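Local atomic coordinates of glypican-1 (Homo sapiens, PDB entry 4YWT), a protein that serves as a cell-surface proteoglycan bearing heparan sulfate chains, through which it binds alpha-4(V) collagen and takes part in Schwann cell myelination. Residues D269-G277 / N437-I445. The protein carries 3 engineered substitutions. Residues are numbered along the deposited sequence; the frame is centred on the assembly and turned at random.
Sequences DYCRNVLKG and NNPEVEVDI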
ATOM      1  N   ASP A 269      -5.740  -1.020 -28.881  1.00 46.87           N
ATOM      2  CA  ASP A 269      -5.363   0.386 -28.745  1.00 47.04           C
ATOM      3  C   ASP A 269      -6.586   1.290 -28.589  1.00 47.76           C
ATOM      4  O   ASP A 269      -6.534   2.307 -27.895  1.00 42.26           O
ATOM      5  CB  ASP A 269      -4.526   0.832 -29.947  1.00 47.45           C
ATOM      6  CG  ASP A 269      -3.131   0.233 -29.940  1.00 49.29           C
ATOM      7  OD1 ASP A 269      -2.727  -0.320 -28.894  1.00 53.96           O
ATOM      8  OD2 ASP A 269      -2.435   0.322 -30.973  1.00 52.87           O
ATOM      9  N   TYR A 270      -7.677   0.913 -29.244  1.00 45.46           N
ATOM     10  CA  TYR A 270      -8.951   1.612 -29.113  1.00 50.40           C
ATOM     11  C   TYR A 270      -9.428   1.552 -27.660  1.00 41.18           C
ATOM     12  O   TYR A 270      -9.644   2.585 -27.011  1.00 36.10           O
ATOM     13  CB  TYR A 270      -9.985   0.990 -30.061  1.00 46.03           C
ATOM     14  CG  TYR A 270     -11.370   1.597 -30.014  1.00 45.91           C
ATOM     15  CD1 TYR A 270     -11.566   2.922 -29.643  1.00 46.97           C
ATOM     16  CD2 TYR A 270     -12.486   0.839 -30.349  1.00 40.29           C
ATOM     17  CE1 TYR A 270     -12.836   3.470 -29.601  1.00 46.62           C
ATOM     18  CE2 TYR A 270     -13.757   1.378 -30.309  1.00 40.80           C
ATOM     19  CZ  TYR A 270     -13.926   2.693 -29.936  1.00 45.08           C
ATOM     20  OH  TYR A 270     -15.192   3.231 -29.896  1.00 44.12           O
ATOM     21  N   CYS A 271      -9.577   0.327 -27.164  1.00 36.63           N
ATOM     22  CA  CYS A 271      -9.951   0.071 -25.777  1.00 40.79           C
ATOM     23  C   CYS A 271      -9.054   0.832 -24.805  1.00 34.90           C
ATOM     24  O   CYS A 271      -9.526   1.394 -23.813  1.00 34.51           O
ATOM     25  CB  CYS A 271      -9.887  -1.433 -25.491  1.00 36.40           C
ATOM     26  SG  CYS A 271     -10.324  -1.921 -23.807  1.00 59.07           S
ATOM     27  N   ARG A 272      -7.759   0.853 -25.105  1.00 34.44           N
ATOM     28  CA  ARG A 272      -6.786   1.493 -24.235  1.00 42.55           C
ATOM     29  C   ARG A 272      -6.926   3.010 -24.230  1.00 33.27           C
ATOM     30  O   ARG A 272      -6.773   3.638 -23.188  1.00 34.59           O
ATOM     31  CB  ARG A 272      -5.367   1.098 -24.640  1.00 48.02           C
ATOM     32  CG  ARG A 272      -4.767   0.034 -23.739  1.00 48.31           C
ATOM     33  CD  ARG A 272      -3.725  -0.789 -24.465  1.00 55.67           C
ATOM     34  NE  ARG A 272      -3.986  -2.219 -24.329  1.00 64.18           N
ATOM     35  CZ  ARG A 272      -3.346  -3.163 -25.009  1.00 70.41           C
ATOM     36  NH1 ARG A 272      -3.649  -4.439 -24.819  1.00 74.93           N
ATOM     37  NH2 ARG A 272      -2.402  -2.832 -25.879  1.00 72.57           N
ATOM     38  N   ASN A 273      -7.217   3.598 -25.385  1.00 33.96           N
ATOM     39  CA  ASN A 273      -7.464   5.035 -25.431  1.00 34.05           C
ATOM     40  C   ASN A 273      -8.739   5.385 -24.678  1.00 34.23           C
ATOM     41  O   ASN A 273      -8.785   6.379 -23.942  1.00 33.96           O
ATOM     42  CB  ASN A 273      -7.542   5.532 -26.872  1.00 34.89           C
ATOM     43  CG  ASN A 273      -6.210   6.045 -27.378  1.00 35.38           C
ATOM     44  OD1 ASN A 273      -5.192   5.930 -26.697  1.00 37.34           O
ATOM     45  ND2 ASN A 273      -6.209   6.623 -28.572  1.00 35.48           N
ATOM     46  N   VAL A 274      -9.764   4.555 -24.848  1.00 34.84           N
ATOM     47  CA  VAL A 274     -11.017   4.761 -24.128  1.00 35.21           C
ATOM     48  C   VAL A 274     -10.802   4.732 -22.616  1.00 38.73           C
ATOM     49  O   VAL A 274     -11.195   5.664 -21.912  1.00 38.35           O
ATOM     50  CB  VAL A 274     -12.073   3.706 -24.502  1.00 44.33           C
ATOM     51  CG1 VAL A 274     -13.292   3.835 -23.602  1.00 36.54           C
ATOM     52  CG2 VAL A 274     -12.467   3.845 -25.965  1.00 46.04           C
ATOM     53  N   LEU A 275     -10.168   3.675 -22.119  1.00 33.80           N
ATOM     54  CA  LEU A 275      -9.971   3.536 -20.678  1.00 33.07           C
ATOM     55  C   LEU A 275      -8.993   4.570 -20.123  1.00 32.27           C
ATOM     56  O   LEU A 275      -9.143   5.018 -18.988  1.00 31.93           O
ATOM     57  CB  LEU A 275      -9.500   2.123 -20.328  1.00 32.75           C
ATOM     58  CG  LEU A 275     -10.536   1.020 -20.564  1.00 45.03           C
ATOM     59  CD1 LEU A 275     -10.105  -0.279 -19.904  1.00 33.39           C
ATOM     60  CD2 LEU A 275     -11.907   1.450 -20.062  1.00 45.06           C
ATOM     61  N   LYS A 276      -7.997   4.951 -20.920  1.00 36.54           N
ATOM     62  CA  LYS A 276      -7.089   6.025 -20.525  1.00 33.23           C
ATOM     63  C   LYS A 276      -7.852   7.335 -20.406  1.00 32.50           C
ATOM     64  O   LYS A 276      -7.526   8.176 -19.570  1.00 32.69           O
ATOM     65  CB  LYS A 276      -5.936   6.175 -21.519  1.00 31.57           C
ATOM     66  CG  LYS A 276      -4.765   5.244 -21.250  1.00 32.64           C
ATOM     67  CD  LYS A 276      -3.640   5.464 -22.246  1.00 34.84           C
ATOM     68  CE  LYS A 276      -2.466   4.543 -21.959  1.00 39.25           C
ATOM     69  NZ  LYS A 276      -1.194   5.054 -22.543  1.00 42.50           N
ATOM     70  N   GLY A 277      -8.867   7.502 -21.248  1.00 38.10           N
ATOM     71  CA  GLY A 277      -9.748   8.649 -21.138  1.00 37.59           C
ATOM     72  C   GLY A 277     -10.581   8.581 -19.870  1.00 37.56           C
ATOM     73  O   GLY A 277     -10.717   9.569 -19.149  1.00 39.32           O
ATOM     74  N   ASN A 437      -6.488  15.816 -25.978  1.00 40.55           N
ATOM     75  CA  ASN A 437      -6.688  15.457 -27.381  1.00 45.62           C
ATOM     76  C   ASN A 437      -7.297  14.075 -27.635  1.00 46.49           C
ATOM     77  O   ASN A 437      -7.391  13.653 -28.788  1.00 50.49           O
ATOM     78  CB  ASN A 437      -5.365  15.571 -28.137  1.00 48.34           C
ATOM     79  CG  ASN A 437      -4.964  17.010 -28.382  1.00 49.82           C
ATOM     80  OD1 ASN A 437      -5.805  17.910 -28.366  1.00 45.14           O
ATOM     81  ND2 ASN A 437      -3.677  17.237 -28.617  1.00 53.68           N
ATOM     82  N   ASN A 438      -7.678  13.362 -26.576  1.00 42.31           N
ATOM     83  CA  ASN A 438      -8.176  11.991 -26.715  1.00 45.39           C
ATOM     84  C   ASN A 438      -9.370  11.912 -27.668  1.00 44.53           C
ATOM     85  O   ASN A 438     -10.419  12.503 -27.414  1.00 43.10           O
ATOM     86  CB  ASN A 438      -8.558  11.428 -25.340  1.00 35.73           C
ATOM     87  CG  ASN A 438      -8.800   9.924 -25.358  1.00 40.29           C
ATOM     88  OD1 ASN A 438      -9.433   9.386 -26.267  1.00 45.89           O
ATOM     89  ND2 ASN A 438      -8.296   9.238 -24.338  1.00 34.43           N
ATOM     90  N   PRO A 439      -9.205  11.170 -28.775  1.00 37.68           N
ATOM     91  CA  PRO A 439     -10.210  11.074 -29.842  1.00 54.43           C
ATOM     92  C   PRO A 439     -11.478  10.340 -29.417  1.00 53.96           C
ATOM     93  O   PRO A 439     -12.571  10.691 -29.859  1.00 39.93           O
ATOM     94  CB  PRO A 439      -9.478  10.296 -30.941  1.00 38.79           C
ATOM     95  CG  PRO A 439      -8.461   9.486 -30.210  1.00 37.72           C
ATOM     96  CD  PRO A 439      -8.018  10.344 -29.057  1.00 37.09           C
ATOM     97  N   GLU A 440     -11.323   9.316 -28.586  1.00 38.15           N
ATOM     98  CA  GLU A 440     -12.454   8.502 -28.157  1.00 43.12           C
ATOM     99  C   GLU A 440     -13.250   9.137 -27.021  1.00 38.75           C
ATOM    100  O   GLU A 440     -14.479   9.096 -27.014  1.00 47.60           O
ATOM    101  CB  GLU A 440     -11.967   7.113 -27.748  1.00 37.72           C
ATOM    102  CG  GLU A 440     -11.046   6.462 -28.775  1.00 37.69           C
ATOM    103  CD  GLU A 440     -11.568   6.566 -30.202  1.00 38.82           C
ATOM    104  OE1 GLU A 440     -12.798   6.491 -30.410  1.00 39.68           O
ATOM    105  OE2 GLU A 440     -10.739   6.723 -31.124  1.00 38.93           O
ATOM    106  N   VAL A 441     -12.541   9.715 -26.058  1.00 43.70           N
ATOM    107  CA  VAL A 441     -13.183  10.328 -24.903  1.00 48.60           C
ATOM    108  C   VAL A 441     -12.835  11.806 -24.833  1.00 51.22           C
ATOM    109  O   VAL A 441     -11.668  12.178 -24.948  1.00 52.22           O
ATOM    110  CB  VAL A 441     -12.752   9.653 -23.584  1.00 46.09           C
ATOM    111  CG1 VAL A 441     -13.657  10.093 -22.441  1.00 47.18           C
ATOM    112  CG2 VAL A 441     -12.760   8.142 -23.729  1.00 45.45           C
ATOM    113  N   GLU A 442     -13.834  12.653 -24.624  1.00 53.51           N
ATOM    114  CA  GLU A 442     -13.553  14.073 -24.492  1.00 58.38           C
ATOM    115  C   GLU A 442     -13.536  14.434 -23.018  1.00 55.80           C
ATOM    116  O   GLU A 442     -14.564  14.432 -22.340  1.00 56.25           O
ATOM    117  CB  GLU A 442     -14.570  14.921 -25.258  1.00 69.29           C
ATOM    118  CG  GLU A 442     -13.939  15.730 -26.384  1.00 76.32           C
ATOM    119  CD  GLU A 442     -14.941  16.573 -27.147  1.00 86.15           C
ATOM    120  OE1 GLU A 442     -15.216  16.249 -28.320  1.00 88.78           O
ATOM    121  OE2 GLU A 442     -15.446  17.563 -26.576  1.00 90.42           O
ATOM    122  N   VAL A 443     -12.338  14.744 -22.537  1.00 53.52           N
ATOM    123  CA  VAL A 443     -12.102  14.951 -21.121  1.00 50.46           C
ATOM    124  C   VAL A 443     -11.663  16.380 -20.863  1.00 48.79           C
ATOM    125  O   VAL A 443     -10.723  16.870 -21.488  1.00 51.49           O
ATOM    126  CB  VAL A 443     -11.024  13.988 -20.588  1.00 42.51           C
ATOM    127  CG1 VAL A 443     -10.847  14.165 -19.092  1.00 35.93           C
ATOM    128  CG2 VAL A 443     -11.381  12.549 -20.926  1.00 42.39           C
ATOM    129  N   ASP A 444     -12.339  17.048 -19.936  1.00 52.70           N
ATOM    130  CA  ASP A 444     -11.944  18.395 -19.565  1.00 55.88           C
ATOM    131  C   ASP A 444     -10.844  18.283 -18.520  1.00 46.16           C
ATOM    132  O   ASP A 444     -11.061  17.751 -17.434  1.00 38.38           O
ATOM    133  CB  ASP A 444     -13.135  19.188 -19.029  1.00 67.70           C
ATOM    134  CG  ASP A 444     -12.738  20.547 -18.494  1.00 76.50           C
ATOM    135  OD1 ASP A 444     -11.896  21.214 -19.131  1.00 79.86           O
ATOM    136  OD2 ASP A 444     -13.269  20.948 -17.438  1.00 81.44           O
ATOM    137  N   ILE A 445      -9.665  18.791 -18.859  1.00 47.20           N
ATOM    138  CA  ILE A 445      -8.484  18.584 -18.033  1.00 50.95           C
ATOM    139  C   ILE A 445      -8.384  19.619 -16.920  1.00 38.07           C
ATOM    140  O   ILE A 445      -7.570  19.483 -16.007  1.00 39.87           O
ATOM    141  CB  ILE A 445      -7.199  18.624 -18.880  1.00 49.95           C
ATOM    142  CG1 ILE A 445      -6.978  20.021 -19.460  1.00 38.42           C
ATOM    143  CG2 ILE A 445      -7.277  17.601 -19.998  1.00 36.64           C
ATOM    144  CD1 ILE A 445      -5.790  20.106 -20.394  1.00 38.34           C
TER
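The irregular chain 437-445 passes one side of helix 269-277, the CA atoms coming nearest at Gly277 and Val441 (5.4 Å), then at Val274 and Glu440 (5.7 Å). Asn438 joins the two: its ND2 gives a nearly straight hydrogen bond (172°) of 2.9 Å to Asn273 O, which lies in the amide plane of Asn438, while ND2 sits above the carbonyl plane of Asn273. That oxygen already accepts the helical bond from Gly277 N, on the opposite face. ND2 also donates to Gln435 OE1, while OD1 accepts from Glu440 N, an Asx turn, and from Val441 N, an Asx motif, so the amide's rotation is fixed from both ends. Glu440, bent at chi2 (-46°), lays its CG in plane at the edge of the Tyr270 ring, with OE1 3.1 Å from Tyr270 CE1; carboxylate and ring stand 80° apart, and OE2 is hydrogen-bonded to Tyr423 OH. With no side chain at Gly277, Val441 CG2 fits beside the helix, 3.4 Å from Val274 O. In this largely helical glypican core, with calcium about 6 Å from the Asn438 side chain, the loop preceding helix 450-471 packs against helix 268-278; helix 243-253 touches Tyr270 and Val441, and the Cys271-Cys400 disulfide ties in helix 391-404.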